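Local coordinates for protein beta-galactosidase (Bacillus circulans subsp. alkalophilus, PDB 3TTY) that hydrolyses beta-galactosides to release terminal beta-D-galactose, probably on the TIM-barrel domain of a three-domain subunit that assembles as a trimer, at residues 48-51 with 56-59; 165-170 with 222-227; 485-490 with 515-520; 579-584 with 602-607; 619-622 with 627-630. All blocks are in the same frame, centred on the assembly; numbering follows the deposited sequence.

Interaction 1: 48-51 with 56-59; sequences AKIQ and SYDF
Q51 and Y57 run side by side and point the same way, the glutamine laid over one face of the tyrosine ring. CG of Q51 makes the CH-pi contact, 4.0 Å from the centroid of the Y57 ring and displaced toward the rim, while Q51 CD and OE1 lie along the CE1 side. With CG anti to the backbone N (chi1 -171°) and the chain extended beyond it, the terminal amide travels on along the ring, the two planes 32° apart. At the far end a water in the plane of the Y57 ring accepts a hydrogen bond from the phenol, 2.6 Å from Y57 OH, and donates to Q51 OE1. OE1 also accepts from W47 NE1 and Q51 NE2 is held by D53 O, which together fix the rotation of the amide. I50 approaches a different ring: its CG2 sits over one face of F59, 4.1 Å from the ring centroid, and the two side chains cross obliquely. CG2 also lies at the edge of the Y57 ring, 4.1 Å from Y57 CD1, so this methyl fills the corner between the two aromatics. D58 N donates to I50 O, 2.8 Å apart, as the chain doubles back after helix 47-50 and packs on helix 119-135 of the TIM-barrel domain, Y57 on I127 and F59 on L132. On the K49 side a second water donates to K49 O and to D58 OD2, while D58 OD1 is hydrogen-bonded to T60 OG1. Chemically, one direct backbone bond and two water bridges stitch the return around an apolar methyl-aromatic centre.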
# COMPACT_ATOMS: atom_id res chain seq x y z
N ALA A 48 1.05 -34.57 11.13
CA ALA A 48 2.34 -34.85 11.74
C ALA A 48 2.23 -35.72 13.00
O ALA A 48 3.12 -36.53 13.28
CB ALA A 48 3.11 -33.56 12.04
N LYS A 49 1.15 -35.59 13.75
CA LYS A 49 0.97 -36.46 14.91
C LYS A 49 0.82 -37.91 14.48
O LYS A 49 1.32 -38.84 15.12
CB LYS A 49 -0.24 -36.03 15.75
CG LYS A 49 -0.33 -36.78 17.09
CD LYS A 49 -1.47 -36.24 17.93
CE LYS A 49 -1.50 -36.92 19.31
NZ LYS A 49 -0.18 -36.96 19.99
N ILE A 50 0.13 -38.11 13.37
CA ILE A 50 -0.07 -39.45 12.85
C ILE A 50 1.19 -39.97 12.19
O ILE A 50 1.64 -41.08 12.48
CB ILE A 50 -1.21 -39.47 11.82
CG1 ILE A 50 -2.54 -39.13 12.50
CG2 ILE A 50 -1.24 -40.81 11.11
CD1 ILE A 50 -3.64 -38.75 11.54
N GLN A 51 1.76 -39.17 11.31
CA GLN A 51 2.87 -39.67 10.50
C GLN A 51 4.17 -38.88 10.68
O GLN A 51 4.28 -37.75 10.22
CB GLN A 51 2.45 -39.72 9.04
CG GLN A 51 3.45 -40.43 8.11
CD GLN A 51 3.15 -40.16 6.64
OE1 GLN A 51 2.10 -39.61 6.29
NE2 GLN A 51 4.08 -40.51 5.77
N SER A 56 6.09 -44.39 8.97
CA SER A 56 5.51 -44.63 10.29
C SER A 56 4.16 -43.94 10.49
O SER A 56 4.04 -42.75 10.24
CB SER A 56 6.47 -44.18 11.39
OG SER A 56 7.73 -44.82 11.25
N TYR A 57 3.18 -44.71 10.97
CA TYR A 57 1.83 -44.21 11.22
C TYR A 57 1.34 -44.60 12.62
O TYR A 57 1.38 -45.77 13.01
CB TYR A 57 0.84 -44.74 10.16
CG TYR A 57 1.14 -44.29 8.74
CD1 TYR A 57 0.55 -43.15 8.21
CD2 TYR A 57 2.01 -45.00 7.93
CE1 TYR A 57 0.83 -42.73 6.92
CE2 TYR A 57 2.29 -44.59 6.63
CZ TYR A 57 1.70 -43.46 6.14
OH TYR A 57 1.97 -43.06 4.86
N ASP A 58 0.87 -43.62 13.38
CA ASP A 58 0.34 -43.87 14.71
C ASP A 58 -1.09 -43.36 14.84
O ASP A 58 -1.34 -42.17 14.75
CB ASP A 58 1.23 -43.24 15.79
CG ASP A 58 0.66 -43.45 17.18
OD1 ASP A 58 0.14 -44.55 17.47
OD2 ASP A 58 0.71 -42.50 17.99
N PHE A 59 -2.02 -44.29 15.04
CA PHE A 59 -3.43 -43.95 15.14
C PHE A 59 -3.98 -44.22 16.54
O PHE A 59 -5.16 -43.98 16.80
CB PHE A 59 -4.25 -44.75 14.12
CG PHE A 59 -3.96 -44.40 12.68
CD1 PHE A 59 -4.56 -43.30 12.08
CD2 PHE A 59 -3.14 -45.22 11.91
CE1 PHE A 59 -4.32 -43.00 10.74
CE2 PHE A 59 -2.90 -44.93 10.57
CZ PHE A 59 -3.50 -43.82 9.99
O HOH W 1 1.67 -40.03 17.59
O HOH W 2 0.74 -40.90 4.20

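Interaction 2: 165-170 with 222-227; sequences RVWLKE and RRFQSD
W167 reaches from helix 165-170 onto helix 222-227, and nearly every atom of its side chain meets something there. CB starts against the F224 ring, 3.6 Å from F224 CD1. With CG anti to the backbone N, the indole extends from one helix to the other, and W167 CG also lies 3.6 Å from F224 CD1. The two aromatic side chains slide past each other in opposite directions, their planes at 57°. Over the five-membered ring stands F224 CB, 4.1 Å from the centroid of the W167 five-membered ring and almost on the ring normal, a CH-pi contact. Farther out, CZ2 and CH2 rest on the aliphatic part of R223, with W167 CZ2 3.7 Å from R223 CB; the arginine crosses the indole at about a right angle and carries its guanidinium away to E406 and E493. The polar edge is used too: W167 NE1 donates to D227 OD2 at 3.0 Å, with an N-H...O angle of 163°. The acceptor lies close to the indole plane but is met on its anti side, tilted out of the carboxylate plane, while D227 OD1 forms a salt bridge with K264. Replacing W167 by an alanine would probably leave a gap over F224 and R223 and deprive D227 OD2 of its indole donor. The axes of segments 165-170 and 222-227 approach to 10.6 Å at an angle of 106°, nearly perpendicular. This is helix-on-helix packing in the TIM-barrel domain, beside the four-cysteine zinc site: the F224 side chain touches that site's residues, and Q225 bonds to the backbone of C155.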
# COMPACT_ATOMS: atom_id res chain seq x y z
N ARG A 165 0.88 -26.68 -18.96
CA ARG A 165 1.06 -26.91 -20.39
C ARG A 165 0.30 -28.14 -20.84
O ARG A 165 -0.28 -28.15 -21.92
CB ARG A 165 2.55 -27.01 -20.76
CG ARG A 165 3.31 -25.75 -20.38
CD ARG A 165 4.80 -25.87 -20.62
NE ARG A 165 5.50 -24.65 -20.24
CZ ARG A 165 6.51 -24.61 -19.39
NH1 ARG A 165 6.95 -25.72 -18.84
NH2 ARG A 165 7.09 -23.44 -19.09
N VAL A 166 0.32 -29.18 -20.00
CA VAL A 166 -0.39 -30.42 -20.31
C VAL A 166 -1.88 -30.11 -20.36
O VAL A 166 -2.59 -30.55 -21.26
CB VAL A 166 -0.11 -31.51 -19.24
CG1 VAL A 166 -0.97 -32.76 -19.48
CG2 VAL A 166 1.40 -31.88 -19.22
N TRP A 167 -2.33 -29.32 -19.40
CA TRP A 167 -3.74 -28.95 -19.30
C TRP A 167 -4.20 -28.12 -20.51
O TRP A 167 -5.37 -28.16 -20.90
CB TRP A 167 -3.95 -28.18 -17.99
CG TRP A 167 -5.36 -27.76 -17.69
CD1 TRP A 167 -6.27 -28.41 -16.92
CD2 TRP A 167 -6.00 -26.57 -18.14
NE1 TRP A 167 -7.44 -27.70 -16.85
CE2 TRP A 167 -7.30 -26.56 -17.60
CE3 TRP A 167 -5.60 -25.49 -18.93
CZ2 TRP A 167 -8.21 -25.53 -17.84
CZ3 TRP A 167 -6.50 -24.48 -19.18
CH2 TRP A 167 -7.79 -24.50 -18.64
N LEU A 168 -3.28 -27.37 -21.09
CA LEU A 168 -3.56 -26.59 -22.29
C LEU A 168 -3.57 -27.47 -23.54
O LEU A 168 -4.34 -27.24 -24.47
CB LEU A 168 -2.55 -25.46 -22.43
CG LEU A 168 -2.65 -24.40 -21.32
CD1 LEU A 168 -1.37 -23.61 -21.16
CD2 LEU A 168 -3.83 -23.47 -21.59
N LYS A 169 -2.71 -28.49 -23.57
CA LYS A 169 -2.74 -29.47 -24.66
C LYS A 169 -4.08 -30.23 -24.66
O LYS A 169 -4.64 -30.52 -25.72
CB LYS A 169 -1.56 -30.44 -24.54
CG LYS A 169 -0.20 -29.75 -24.59
CD LYS A 169 0.97 -30.69 -24.26
CE LYS A 169 2.25 -29.89 -23.97
NZ LYS A 169 3.46 -30.76 -23.81
N GLU A 170 -4.60 -30.53 -23.48
CA GLU A 170 -5.88 -31.21 -23.37
C GLU A 170 -7.01 -30.28 -23.77
O GLU A 170 -7.97 -30.71 -24.40
CB GLU A 170 -6.11 -31.72 -21.95
CG GLU A 170 -4.90 -32.43 -21.37
CD GLU A 170 -5.24 -33.65 -20.55
OE1 GLU A 170 -4.94 -33.65 -19.33
OE2 GLU A 170 -5.77 -34.62 -21.14
N ARG A 222 -6.29 -19.83 -13.72
CA ARG A 222 -7.22 -19.95 -12.61
C ARG A 222 -8.12 -21.18 -12.78
O ARG A 222 -8.35 -21.91 -11.81
CB ARG A 222 -8.03 -18.65 -12.43
CG ARG A 222 -7.21 -17.53 -11.81
CD ARG A 222 -7.68 -16.13 -12.20
NE ARG A 222 -6.90 -15.09 -11.52
CZ ARG A 222 -5.67 -14.71 -11.88
NH1 ARG A 222 -5.08 -15.28 -12.92
NH2 ARG A 222 -5.03 -13.77 -11.19
N ARG A 223 -8.58 -21.46 -14.00
CA ARG A 223 -9.31 -22.71 -14.22
C ARG A 223 -8.43 -23.89 -13.81
O ARG A 223 -8.87 -24.80 -13.11
CB ARG A 223 -9.71 -22.87 -15.69
CG ARG A 223 -10.63 -21.81 -16.22
CD ARG A 223 -10.90 -21.99 -17.71
NE ARG A 223 -12.16 -21.37 -18.11
CZ ARG A 223 -12.33 -20.56 -19.15
NH1 ARG A 223 -11.30 -20.26 -19.94
NH2 ARG A 223 -13.53 -20.04 -19.40
N PHE A 224 -7.18 -23.86 -14.26
CA PHE A 224 -6.22 -24.94 -14.07
C PHE A 224 -5.92 -25.20 -12.59
O PHE A 224 -5.97 -26.34 -12.11
CB PHE A 224 -4.94 -24.60 -14.85
CG PHE A 224 -3.74 -25.41 -14.44
CD1 PHE A 224 -3.72 -26.79 -14.63
CD2 PHE A 224 -2.64 -24.80 -13.90
CE1 PHE A 224 -2.62 -27.54 -14.25
CE2 PHE A 224 -1.53 -25.54 -13.51
CZ PHE A 224 -1.52 -26.92 -13.69
N GLN A 225 -5.59 -24.13 -11.87
CA GLN A 225 -5.35 -24.21 -10.43
C GLN A 225 -6.57 -24.77 -9.69
O GLN A 225 -6.45 -25.66 -8.85
CB GLN A 225 -4.97 -22.83 -9.88
CG GLN A 225 -3.52 -22.43 -10.19
CD GLN A 225 -2.53 -23.34 -9.51
OE1 GLN A 225 -2.41 -23.33 -8.28
NE2 GLN A 225 -1.84 -24.16 -10.29
N SER A 226 -7.74 -24.27 -10.04
CA SER A 226 -8.97 -24.78 -9.47
C SER A 226 -9.11 -26.28 -9.79
O SER A 226 -9.31 -27.08 -8.89
CB SER A 226 -10.16 -23.97 -9.96
OG SER A 226 -11.35 -24.39 -9.33
N ASP A 227 -8.96 -26.65 -11.07
CA ASP A 227 -9.01 -28.07 -11.46
C ASP A 227 -8.00 -28.93 -10.69
O ASP A 227 -8.33 -30.04 -10.30
CB ASP A 227 -8.78 -28.26 -12.97
CG ASP A 227 -9.94 -27.78 -13.82
OD1 ASP A 227 -10.90 -27.20 -13.27
OD2 ASP A 227 -9.88 -27.96 -15.07

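Interaction 3: 485-490 with 515-520; sequences TFFSGI and EEIDAL
The rings of F486 and F487 flank the end of I517, and neither presents a clean face or edge to it: the methyl CD1 comes obliquely to both. Over one face of the F486 ring, toward the rim, lies T485 OG1 of the same loop, and the F487 ring stacks with Y462. I517 points toward the loop from strand 512-519, and CD1 alone makes the contact, 4.0 Å from both F487 CB and F487 CD1 and 4.2 Å from F486 CB. Because I517 CG1 is anti to the backbone N (chi1 -159°) and the chain continues extended, that methyl is thrust farthest from the strand. The I517 side chain crosses that of F487 at about a right angle. The side chain of F486 also touches L546 and D548 of the partner strand 546-552. Hydroxyls brace the loop: S488 OG donates to T485 O at 2.8 Å, from above the carbonyl plane, and T485 OG1 donates to F486 O at 3.0 Å. Beside I517 on the strand, D518 makes a salt bridge with R323 of a neighbouring subunit, and E516 one with R371 of that subunit. No hydrogen bond crosses between 485-490 and 515-520, so dispersion between one methyl and two phenylalanines carries this small contact, while the polar groups find their partners away from this interface, within the loop, on nearby residues of the same chain and on the adjoining subunit.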
# COMPACT_ATOMS: atom_id res chain seq x y z
N THR A 485 -27.88 -6.79 -17.79
CA THR A 485 -27.45 -5.42 -17.55
C THR A 485 -26.40 -4.94 -18.52
O THR A 485 -25.95 -5.68 -19.38
CB THR A 485 -26.84 -5.25 -16.13
OG1 THR A 485 -25.60 -5.98 -16.07
CG2 THR A 485 -27.79 -5.76 -15.04
N PHE A 486 -25.99 -3.68 -18.35
CA PHE A 486 -24.83 -3.15 -19.02
C PHE A 486 -23.67 -4.13 -18.89
O PHE A 486 -23.56 -4.85 -17.89
CB PHE A 486 -24.43 -1.82 -18.38
CG PHE A 486 -24.08 -1.95 -16.92
CD1 PHE A 486 -25.05 -1.80 -15.94
CD2 PHE A 486 -22.78 -2.26 -16.53
CE1 PHE A 486 -24.73 -1.94 -14.60
CE2 PHE A 486 -22.45 -2.39 -15.19
CZ PHE A 486 -23.43 -2.23 -14.23
N PHE A 487 -22.82 -4.16 -19.91
CA PHE A 487 -21.60 -4.97 -19.93
C PHE A 487 -21.86 -6.48 -19.86
O PHE A 487 -21.07 -7.23 -19.29
CB PHE A 487 -20.61 -4.53 -18.85
CG PHE A 487 -19.17 -4.63 -19.28
CD1 PHE A 487 -18.76 -4.10 -20.51
CD2 PHE A 487 -18.23 -5.27 -18.48
CE1 PHE A 487 -17.44 -4.20 -20.92
CE2 PHE A 487 -16.90 -5.36 -18.89
CZ PHE A 487 -16.51 -4.82 -20.12
N SER A 488 -22.96 -6.92 -20.47
CA SER A 488 -23.28 -8.34 -20.54
C SER A 488 -23.22 -8.81 -21.98
O SER A 488 -23.42 -8.02 -22.91
CB SER A 488 -24.67 -8.61 -19.97
OG SER A 488 -24.76 -8.13 -18.64
N GLY A 489 -22.95 -10.09 -22.18
CA GLY A 489 -22.84 -10.63 -23.53
C GLY A 489 -21.69 -10.05 -24.33
O GLY A 489 -21.76 -9.93 -25.54
N ILE A 490 -20.61 -9.69 -23.65
CA ILE A 490 -19.48 -9.07 -24.32
C ILE A 490 -18.51 -10.12 -24.88
O ILE A 490 -18.07 -10.00 -26.02
CB ILE A 490 -18.73 -8.11 -23.39
CG1 ILE A 490 -19.72 -7.16 -22.70
CG2 ILE A 490 -17.65 -7.36 -24.16
CD1 ILE A 490 -20.48 -6.21 -23.66
N GLU A 515 -24.24 0.39 -28.09
CA GLU A 515 -23.18 0.97 -28.91
C GLU A 515 -21.85 1.18 -28.19
O GLU A 515 -20.80 0.75 -28.68
CB GLU A 515 -23.64 2.31 -29.50
CG GLU A 515 -22.55 3.08 -30.20
CD GLU A 515 -23.07 4.36 -30.83
OE1 GLU A 515 -24.28 4.42 -31.13
OE2 GLU A 515 -22.29 5.31 -31.01
N GLU A 516 -21.88 1.85 -27.04
CA GLU A 516 -20.66 2.11 -26.28
C GLU A 516 -20.98 2.22 -24.79
O GLU A 516 -22.13 2.42 -24.41
CB GLU A 516 -19.95 3.39 -26.76
CG GLU A 516 -20.78 4.67 -26.61
CD GLU A 516 -20.08 5.88 -27.18
OE1 GLU A 516 -20.60 7.00 -27.03
OE2 GLU A 516 -18.99 5.71 -27.78
N ILE A 517 -19.96 2.09 -23.96
CA ILE A 517 -20.19 2.15 -22.52
C ILE A 517 -19.35 3.25 -21.88
O ILE A 517 -18.17 3.42 -22.20
CB ILE A 517 -19.96 0.77 -21.85
CG1 ILE A 517 -20.69 0.70 -20.50
CG2 ILE A 517 -18.47 0.46 -21.73
CD1 ILE A 517 -20.71 -0.68 -19.86
N ASP A 518 -19.97 4.00 -20.97
CA ASP A 518 -19.33 5.12 -20.31
C ASP A 518 -19.05 4.86 -18.82
O ASP A 518 -19.95 4.54 -18.05
CB ASP A 518 -20.20 6.36 -20.45
CG ASP A 518 -19.53 7.60 -19.90
OD1 ASP A 518 -18.30 7.73 -20.06
OD2 ASP A 518 -20.24 8.43 -19.29
N ALA A 519 -17.78 4.98 -18.42
CA ALA A 519 -17.40 4.83 -17.02
C ALA A 519 -17.49 6.17 -16.28
O ALA A 519 -16.87 7.15 -16.68
CB ALA A 519 -16.00 4.25 -16.92
N LEU A 520 -18.27 6.21 -15.20
CA LEU A 520 -18.36 7.43 -14.40
C LEU A 520 -17.22 7.54 -13.39
O LEU A 520 -16.85 6.56 -12.73
CB LEU A 520 -19.71 7.49 -13.67
CG LEU A 520 -20.95 7.41 -14.57
CD1 LEU A 520 -22.21 7.71 -13.78
CD2 LEU A 520 -20.81 8.35 -15.78

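Interaction 4: 579-584 with 602-607; sequences NGQSYY and CEEQGV
Strand 580-584 faces the last turn of helix 591-604 from a distance, Q581 and E604 being nearest with their CA atoms 9.9 Å apart, so long side chains span the gap. Y583 and E604 come from opposite directions. The phenol Y583 OH donates to E604 OE1 at 2.7 Å, on the syn side of the carboxylate and 21° out of its plane, while E604 OE1 itself lies near the plane of the tyrosine ring at its edge; ring and carboxylate are turned 62° apart. E604 has its CG anti to the backbone N (chi1 -178°) and stays extended, which carries the carboxylate straight off the helix. Its other oxygen makes a salt bridge with R574 of the neighbouring strand 570-577, whose NE also bonds Y583 OH, so phenol, carboxylate and guanidinium form a closed group. The aliphatic part of Q581 slides past E604 in the opposite direction, Q581 CG 3.6 Å from E604 OE2. With E604 cut back to an alanine, the phenol of Y583 would probably lose this acceptor and R574 this carboxylate partner. Beyond the helix, the bent chain of Q605 turns its amide back to G479 and K454. The helix ends in a Schellman motif: V607 N donates to C602 O at 2.6 Å and G606 N to E603 O at 2.8 Å, with G606 at positive phi as the C-prime residue. The arrangement is that of a helix laid against a mixed beta sheet in the trimerisation domain, its C-terminal end tied to a central strand.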
# COMPACT_ATOMS: atom_id res chain seq x y z
N ASN A 579 -43.77 -15.85 -25.54
CA ASN A 579 -44.67 -15.55 -24.43
C ASN A 579 -44.02 -14.83 -23.24
O ASN A 579 -44.71 -14.41 -22.32
CB ASN A 579 -45.38 -16.82 -23.97
CG ASN A 579 -46.23 -17.44 -25.07
OD1 ASN A 579 -46.02 -18.59 -25.47
ND2 ASN A 579 -47.20 -16.68 -25.56
N GLY A 580 -42.70 -14.67 -23.29
CA GLY A 580 -41.94 -14.03 -22.21
C GLY A 580 -41.50 -12.61 -22.48
O GLY A 580 -41.96 -11.97 -23.43
N GLN A 581 -40.59 -12.11 -21.65
CA GLN A 581 -40.18 -10.70 -21.63
C GLN A 581 -38.74 -10.66 -21.20
O GLN A 581 -38.32 -11.45 -20.36
CB GLN A 581 -40.92 -9.93 -20.53
CG GLN A 581 -42.40 -9.87 -20.61
CD GLN A 581 -43.08 -11.16 -20.26
OE1 GLN A 581 -43.90 -11.65 -21.02
NE2 GLN A 581 -42.77 -11.71 -19.10
N SER A 582 -37.98 -9.69 -21.71
CA SER A 582 -36.63 -9.47 -21.24
C SER A 582 -36.40 -7.99 -20.95
O SER A 582 -36.85 -7.11 -21.68
CB SER A 582 -35.59 -10.00 -22.24
OG SER A 582 -35.59 -9.22 -23.42
N TYR A 583 -35.69 -7.73 -19.85
CA TYR A 583 -35.44 -6.38 -19.38
C TYR A 583 -33.95 -6.09 -19.35
O TYR A 583 -33.18 -6.82 -18.74
CB TYR A 583 -36.03 -6.20 -17.97
CG TYR A 583 -37.54 -6.25 -17.90
CD1 TYR A 583 -38.30 -5.09 -17.99
CD2 TYR A 583 -38.21 -7.46 -17.75
CE1 TYR A 583 -39.68 -5.12 -17.92
CE2 TYR A 583 -39.59 -7.51 -17.70
CZ TYR A 583 -40.32 -6.33 -17.78
OH TYR A 583 -41.69 -6.36 -17.72
N TYR A 584 -33.54 -5.01 -20.01
CA TYR A 584 -32.15 -4.61 -20.00
C TYR A 584 -31.98 -3.36 -19.15
O TYR A 584 -32.65 -2.36 -19.38
CB TYR A 584 -31.69 -4.32 -21.42
CG TYR A 584 -30.20 -4.22 -21.60
CD1 TYR A 584 -29.45 -5.34 -21.95
CD2 TYR A 584 -29.54 -3.01 -21.46
CE1 TYR A 584 -28.08 -5.26 -22.13
CE2 TYR A 584 -28.15 -2.92 -21.63
CZ TYR A 584 -27.44 -4.04 -21.97
OH TYR A 584 -26.08 -3.98 -22.16
N CYS A 602 -42.02 -9.22 -10.44
CA CYS A 602 -42.69 -10.28 -9.68
C CYS A 602 -44.22 -10.26 -9.86
O CYS A 602 -44.85 -11.30 -10.04
CB CYS A 602 -42.32 -10.22 -8.19
SG CYS A 602 -40.56 -10.57 -7.83
N GLU A 603 -44.81 -9.08 -9.80
CA GLU A 603 -46.25 -8.98 -10.01
C GLU A 603 -46.60 -9.49 -11.41
O GLU A 603 -47.58 -10.21 -11.59
CB GLU A 603 -46.77 -7.55 -9.84
CG GLU A 603 -48.28 -7.44 -10.01
CD GLU A 603 -48.79 -6.00 -10.07
OE1 GLU A 603 -50.00 -5.81 -10.35
OE2 GLU A 603 -47.99 -5.07 -9.84
N GLU A 604 -45.79 -9.12 -12.39
CA GLU A 604 -46.04 -9.51 -13.78
C GLU A 604 -46.17 -11.02 -13.90
O GLU A 604 -46.99 -11.52 -14.65
CB GLU A 604 -44.90 -9.02 -14.66
CG GLU A 604 -45.07 -9.33 -16.13
CD GLU A 604 -44.03 -8.62 -16.97
OE1 GLU A 604 -42.89 -8.47 -16.48
OE2 GLU A 604 -44.35 -8.20 -18.10
N GLN A 605 -45.34 -11.74 -13.15
CA GLN A 605 -45.32 -13.18 -13.21
C GLN A 605 -46.15 -13.78 -12.08
O GLN A 605 -46.08 -14.98 -11.81
CB GLN A 605 -43.88 -13.68 -13.16
CG GLN A 605 -43.09 -13.43 -14.45
CD GLN A 605 -43.43 -14.44 -15.53
OE1 GLN A 605 -44.25 -15.34 -15.33
NE2 GLN A 605 -42.79 -14.31 -16.68
N GLY A 606 -46.93 -12.93 -11.42
CA GLY A 606 -47.78 -13.38 -10.33
C GLY A 606 -47.01 -13.97 -9.15
O GLY A 606 -47.52 -14.84 -8.45
N VAL A 607 -45.79 -13.50 -8.91
CA VAL A 607 -45.05 -13.99 -7.75
C VAL A 607 -45.12 -12.98 -6.62
O VAL A 607 -45.00 -11.79 -6.85
CB VAL A 607 -43.60 -14.42 -8.09
CG1 VAL A 607 -43.06 -13.62 -9.23
CG2 VAL A 607 -42.70 -14.34 -6.86

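Interaction 5: 619-622 with 627-630; sequences VAER and TSYL
A beta hairpin of the C-terminal domain, formed by strands 617-624 and 627-634, brings these residues together near its turn. R622 and Y629 are the antiparallel hydrogen-bonded pair: Y629 N donates to R622 O at 2.8 Å, and R622 N to Y629 O at 3.1 Å. E621 and L630 form the adjacent non-hydrogen-bonded pair, and E621 CA closes on Y629 O at 3.3 Å in a CA-H...O contact. On the face carrying E621 and L630, the leucine methyl CD2 packs against the start of the glutamate, 3.8 Å from E621 CB. In the five-stranded antiparallel sheet, 617-624 is an outermost strand and 627-634 lies between it and 669-674, which supplies R674 to the same face. E621 has CG anti to its N (chi1 -180°) and runs extended toward S628, whose OG donates to E621 OE2 at 3.0 Å, through the anti lone pair. That oxygen also makes a salt bridge with R674, so a hydroxyl and a guanidinium grip one carboxylate atom. On the other face the Y629 ring passes R622 O obliquely, with CD2 3.7 Å from R622 O, while the guanidinium of R622 leads away to V335, A339 and D340 of the TIM-barrel domain.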
# COMPACT_ATOMS: atom_id res chain seq x y z
N VAL A 619 -37.56 -12.92 5.87
CA VAL A 619 -38.37 -14.12 5.76
C VAL A 619 -37.91 -15.01 4.61
O VAL A 619 -37.72 -14.54 3.49
CB VAL A 619 -39.85 -13.78 5.60
CG1 VAL A 619 -40.68 -15.05 5.62
CG2 VAL A 619 -40.30 -12.82 6.69
N ALA A 620 -37.73 -16.29 4.88
CA ALA A 620 -37.34 -17.24 3.85
C ALA A 620 -38.07 -18.55 4.06
O ALA A 620 -38.49 -18.86 5.17
CB ALA A 620 -35.83 -17.45 3.87
N GLU A 621 -38.20 -19.33 3.00
CA GLU A 621 -39.05 -20.51 3.05
C GLU A 621 -38.32 -21.78 2.64
O GLU A 621 -37.58 -21.79 1.66
CB GLU A 621 -40.27 -20.31 2.14
CG GLU A 621 -41.23 -21.52 2.14
CD GLU A 621 -42.24 -21.48 1.00
OE1 GLU A 621 -41.81 -21.36 -0.17
OE2 GLU A 621 -43.46 -21.57 1.26
N ARG A 622 -38.54 -22.84 3.40
CA ARG A 622 -38.19 -24.18 2.97
C ARG A 622 -39.46 -25.04 3.01
O ARG A 622 -40.31 -24.87 3.88
CB ARG A 622 -37.10 -24.79 3.87
CG ARG A 622 -35.75 -24.09 3.79
CD ARG A 622 -34.73 -24.70 4.75
NE ARG A 622 -34.30 -26.03 4.35
CZ ARG A 622 -33.41 -26.78 5.00
NH1 ARG A 622 -32.84 -26.34 6.11
NH2 ARG A 622 -33.12 -27.99 4.55
N THR A 627 -45.67 -29.29 3.27
CA THR A 627 -45.57 -28.38 4.39
C THR A 627 -44.57 -27.25 4.15
O THR A 627 -43.46 -27.48 3.67
CB THR A 627 -45.22 -29.13 5.70
OG1 THR A 627 -46.20 -30.15 5.93
CG2 THR A 627 -45.18 -28.18 6.88
N SER A 628 -44.97 -26.04 4.50
CA SER A 628 -44.12 -24.87 4.31
C SER A 628 -43.62 -24.30 5.64
O SER A 628 -44.42 -23.99 6.52
CB SER A 628 -44.87 -23.78 3.55
OG SER A 628 -44.43 -22.50 3.95
N TYR A 629 -42.30 -24.15 5.76
CA TYR A 629 -41.70 -23.52 6.93
C TYR A 629 -41.21 -22.11 6.61
O TYR A 629 -40.29 -21.93 5.81
CB TYR A 629 -40.55 -24.37 7.47
CG TYR A 629 -41.00 -25.76 7.81
CD1 TYR A 629 -41.79 -26.00 8.94
CD2 TYR A 629 -40.66 -26.84 7.01
CE1 TYR A 629 -42.22 -27.27 9.25
CE2 TYR A 629 -41.09 -28.12 7.32
CZ TYR A 629 -41.87 -28.33 8.44
OH TYR A 629 -42.30 -29.60 8.76
N LEU A 630 -41.84 -21.12 7.24
CA LEU A 630 -41.40 -19.73 7.08
C LEU A 630 -40.45 -19.37 8.20
O LEU A 630 -40.85 -19.29 9.37
CB LEU A 630 -42.57 -18.75 7.09
CG LEU A 630 -43.58 -18.81 5.96
CD1 LEU A 630 -44.36 -17.49 5.92
CD2 LEU A 630 -42.90 -19.06 4.65

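In the fold
From the N terminus, interaction 1 comes first and closes a short loop between helices 47-50 and 60-71 on the TIM-barrel domain. Interaction 2 follows in the same domain, its centre 33 Å away, closing a longer excursion between helices 158-172 and 215-243. In the trimerisation domain, interaction 3 closes 485-490 onto 515-520 and interaction 4 joins strand 580-585 to helix 591-604; these two touch through Y584 OH, which packs on T485 and F486. After helix 591-604 the next element is strand 617-624, the first strand of the C-terminal-domain hairpin closed by interaction 5, which R622 connects to the TIM-barrel domain. All five run in series; none nests or crosses.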